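Local coordinates for protein glycosyl hydrolase family 26 (Bacteroides ovatus, PDB 4ZXO) that hydrolyses beta-mannan chains as a family 26 beta-mannanase and probably takes part in the breakdown of galactomannan, at residues 250-253 with 254-257; 288-292 with 293-297. One frame throughout, in Å; residues are numbered along the deposited sequence. Where two conformers were deposited one is given.

Contact 1 of 2, residues 250-253 with 254-257; sequences KMLT and ILTE
Ile254 packs back against Lys250 and Met251, one turn earlier in helix 241-262. The helix runs on through both segments, and each of the four carbonyls of 250-253 receives the amide N-H four residues later. The bond from Leu255 N to Met251 O, at 2.8 Å, is the shortest of these backbone bonds. The packed side holds Met251, Leu252, Ile254 and Leu255. Met251 CG stands anti to its carbonyl carbon, and the bend at chi2 (-46°) brings Met251 SD to 4.0 Å from Ile254 CD1. The two side chains cross obliquely. The same methyl also meets the Lys250 chain, which runs alongside, with Lys250 CG 4.2 Å from Ile254 CD1. Leu252 CD2 and Leu255 CD1 touch at 3.9 Å. Tyr219 of helix 216-219 covers Met251, Ile254 and Leu255, and Thr234 of strand 231-235 lies against Met251, Leu252 and Leu255. The looser side carries Thr253 and Glu257. There Glu257 CB lies 3.4 Å from Thr253 O, and the glutamate chain is extended beyond CG. Lys250 is partly exposed, but its NZ forms a salt bridge with Asp214 and a hydrogen bond with Gln247. Thr256 uses its hydroxyl within the helix. Thr256 OG1 donates to Leu252 O at 2.8 Å, and Thr256 N donates to the same oxygen at 2.9 Å. The two donors arrive from opposite faces of the carbonyl plane. This double grip satisfies the threonine hydroxyl inside the helix, beside a mostly apolar row covered by Tyr219 and by strand 231-235.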
# COMPACT_ATOMS: atom_id res chain seq x y z
N LYS A 250 2.75 19.36 0.79
CA LYS A 250 1.38 19.68 0.47
C LYS A 250 0.47 18.46 0.72
O LYS A 250 -0.58 18.59 1.37
CB LYS A 250 1.26 20.12 -0.98
CG LYS A 250 -0.13 20.50 -1.36
CD LYS A 250 -0.27 20.51 -2.90
CE LYS A 250 -0.52 19.10 -3.42
NZ LYS A 250 -0.59 19.05 -4.91
N MET A 251 0.84 17.29 0.19
CA MET A 251 -0.06 16.15 0.38
C MET A 251 -0.12 15.67 1.81
O MET A 251 -1.19 15.27 2.27
CB MET A 251 0.38 14.96 -0.50
CG MET A 251 0.16 15.18 -1.99
SD MET A 251 -1.46 15.88 -2.48
CE MET A 251 -2.56 14.61 -1.82
N LEU A 252 1.01 15.66 2.54
CA LEU A 252 0.91 15.20 3.92
C LEU A 252 0.15 16.20 4.80
O LEU A 252 -0.50 15.77 5.75
CB LEU A 252 2.32 14.95 4.48
CG LEU A 252 3.05 13.87 3.67
CD1 LEU A 252 4.40 13.53 4.37
CD2 LEU A 252 2.17 12.61 3.45
N THR A 253 0.20 17.50 4.47
CA THR A 253 -0.63 18.50 5.15
C THR A 253 -2.12 18.18 4.89
O THR A 253 -2.98 18.21 5.79
CB THR A 253 -0.24 19.91 4.67
OG1 THR A 253 1.09 20.15 5.15
CG2 THR A 253 -1.18 21.01 5.23
N ILE A 254 -2.43 17.89 3.63
CA ILE A 254 -3.80 17.50 3.27
C ILE A 254 -4.23 16.24 4.02
O ILE A 254 -5.31 16.22 4.62
CB ILE A 254 -3.92 17.29 1.76
CG1 ILE A 254 -3.94 18.64 1.06
CG2 ILE A 254 -5.19 16.45 1.39
CD1 ILE A 254 -3.71 18.54 -0.44
N LEU A 255 -3.38 15.23 4.05
CA LEU A 255 -3.68 13.99 4.77
C LEU A 255 -3.91 14.24 6.25
O LEU A 255 -4.88 13.72 6.82
CB LEU A 255 -2.56 12.94 4.66
CG LEU A 255 -2.38 12.23 3.34
CD1 LEU A 255 -1.45 11.08 3.50
CD2 LEU A 255 -3.69 11.77 2.78
N THR A 256 -3.03 15.02 6.87
CA THR A 256 -3.16 15.29 8.30
C THR A 256 -4.50 16.01 8.58
O THR A 256 -5.24 15.62 9.51
CB THR A 256 -1.95 16.10 8.79
OG1 THR A 256 -0.74 15.37 8.47
CG2 THR A 256 -1.97 16.34 10.28
N GLU A 257 -4.84 17.01 7.75
CA GLU A 257 -6.09 17.79 7.92
C GLU A 257 -7.28 16.85 7.73
O GLU A 257 -8.25 16.85 8.51
CB GLU A 257 -6.08 18.99 6.90
CG GLU A 257 -7.27 20.05 6.92
CD GLU A 257 -7.11 21.21 5.84
OE1 GLU A 257 -5.97 21.76 5.76
OE2 GLU A 257 -8.09 21.57 5.05

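Contact 2 of 2, residues 288-292 with 293-297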
# COMPACT_ATOMS: atom_id res chain seq x y z
N PRO A 288 13.40 14.65 6.78
CA PRO A 288 12.97 15.98 7.28
C PRO A 288 11.56 16.35 6.89
O PRO A 288 10.94 17.14 7.61
CB PRO A 288 13.95 16.96 6.65
CG PRO A 288 15.20 16.13 6.38
CD PRO A 288 14.67 14.72 6.02
N VAL A 289 11.03 15.76 5.82
CA VAL A 289 9.65 16.01 5.47
C VAL A 289 8.72 15.14 6.30
O VAL A 289 7.83 15.68 6.95
CB VAL A 289 9.36 15.75 3.98
CG1 VAL A 289 7.87 15.98 3.68
CG2 VAL A 289 10.20 16.71 3.14
N ILE A 290 8.93 13.82 6.30
CA ILE A 290 7.91 12.95 6.88
C ILE A 290 7.86 13.05 8.40
O ILE A 290 6.80 12.83 8.98
CB ILE A 290 8.06 11.46 6.46
CG1 ILE A 290 9.37 10.86 6.94
CG2 ILE A 290 7.93 11.32 4.93
CD1 ILE A 290 9.47 9.38 6.65
N GLU A 291 8.95 13.44 9.05
CA GLU A 291 8.95 13.48 10.51
C GLU A 291 8.06 14.56 11.07
O GLU A 291 7.77 14.53 12.28
CB GLU A 291 10.36 13.65 11.06
CG GLU A 291 10.95 15.03 10.80
CD GLU A 291 12.41 15.13 11.25
OE1 GLU A 291 12.87 14.20 11.95
OE2 GLU A 291 13.08 16.13 10.92
N LYS A 292 7.59 15.46 10.21
CA LYS A 292 6.70 16.54 10.64
C LYS A 292 5.22 16.12 10.70
O LYS A 292 4.37 16.91 11.08
CB LYS A 292 6.84 17.75 9.70
CG LYS A 292 8.27 18.31 9.54
CD LYS A 292 8.26 19.61 8.84
CE LYS A 292 7.84 19.50 7.41
NZ LYS A 292 7.79 20.91 6.81
N TYR A 293 4.93 14.89 10.31
CA TYR A 293 3.54 14.47 10.14
C TYR A 293 3.31 13.15 10.83
O TYR A 293 4.21 12.32 10.87
CB TYR A 293 3.19 14.33 8.64
CG TYR A 293 3.42 15.59 7.87
CD1 TYR A 293 2.44 16.62 7.86
CD2 TYR A 293 4.61 15.80 7.17
CE1 TYR A 293 2.65 17.77 7.17
CE2 TYR A 293 4.82 16.99 6.52
CZ TYR A 293 3.85 17.94 6.48
OH TYR A 293 4.05 19.14 5.80
N PRO A 294 2.09 12.94 11.32
CA PRO A 294 1.78 11.72 12.11
C PRO A 294 1.52 10.50 11.26
O PRO A 294 0.48 9.87 11.35
CB PRO A 294 0.53 12.12 12.91
CG PRO A 294 -0.17 13.18 11.97
CD PRO A 294 0.96 13.90 11.27
N LEU A 295 2.47 10.17 10.41
CA LEU A 295 2.27 9.06 9.50
C LEU A 295 2.30 7.74 10.24
O LEU A 295 3.19 7.50 11.10
CB LEU A 295 3.37 8.99 8.45
CG LEU A 295 3.49 10.23 7.57
CD1 LEU A 295 4.53 9.93 6.49
CD2 LEU A 295 2.19 10.56 6.91
N SER A 296 1.40 6.81 9.87
CA SER A 296 1.48 5.47 10.44
C SER A 296 2.54 4.63 9.76
O SER A 296 3.12 3.74 10.41
CB SER A 296 0.15 4.73 10.31
OG SER A 296 -0.85 5.44 11.00
N TYR A 297 2.76 4.87 8.46
CA TYR A 297 3.81 4.17 7.75
C TYR A 297 4.19 4.94 6.49
O TYR A 297 3.45 5.86 6.05
CB TYR A 297 3.44 2.71 7.41
CG TYR A 297 2.21 2.46 6.54
CD1 TYR A 297 2.30 2.24 5.16
CD2 TYR A 297 0.95 2.42 7.14
CE1 TYR A 297 1.12 1.95 4.40
CE2 TYR A 297 -0.17 2.13 6.44
CZ TYR A 297 -0.10 1.90 5.08
OH TYR A 297 -1.32 1.66 4.45
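The chain from Ile290 to Tyr293 folds into a type I beta turn, closed by Tyr293 N bonding to Ile290 O at 3.1 Å with the donor well above the carbonyl plane. The turn carries the chain from helix 281-290 toward strand 295-300. An inverse gamma turn centred on Pro294 follows. The first torsion of Tyr293 (chi1 -58°) keeps CG beside the backbone N, and this lays the ring alongside Lys292. Lys292 CB sits over one face in a CH-pi contact, 4.2 Å from the ring centroid of Tyr293. The lysine chain runs in the same direction as the tyrosine, and Lys292 CE comes 4.1 Å from Tyr293 OH. At the ring edge, Val289 O lies 3.2 Å from Tyr293 CD2. Further along, Leu295 CD1 meets Ile290 CB at 3.8 Å, the two side chains at about a right angle. Ile27 touches both. Tyr293 OH bonds to Asn249 of helix 241-262. With a leucine here, Lys292 CB would probably lose its ring face, and Asn249 its hydroxyl partner. The tyrosine thus joins an apolar face to a polar tip, tying this turn to the neighbouring helix.

Contact 1 comes first along the chain, in the middle of helix 241-262. Contact 2 follows, where helix 281-290 gives way to strand 295-300. Their centres are 10 Å apart, on the same side of the chain's centre. They belong to successive beta-alpha-beta units that share strand 266-271, in the parallel barrel expected of this TIM-barrel family. Thr253 OG1 and Tyr293 OH are 3.2 Å apart, a probable hydrogen bond, and Leu252 CD1 packs on Tyr293 CD2 at 3.6 Å. Thr253 OG1 also bonds to Asn249 O. Thr256 touches Tyr293 and Pro294. The turn of contact 2 packs against one side of the contact 1 helix, joining neighbouring units on the outside of the barrel.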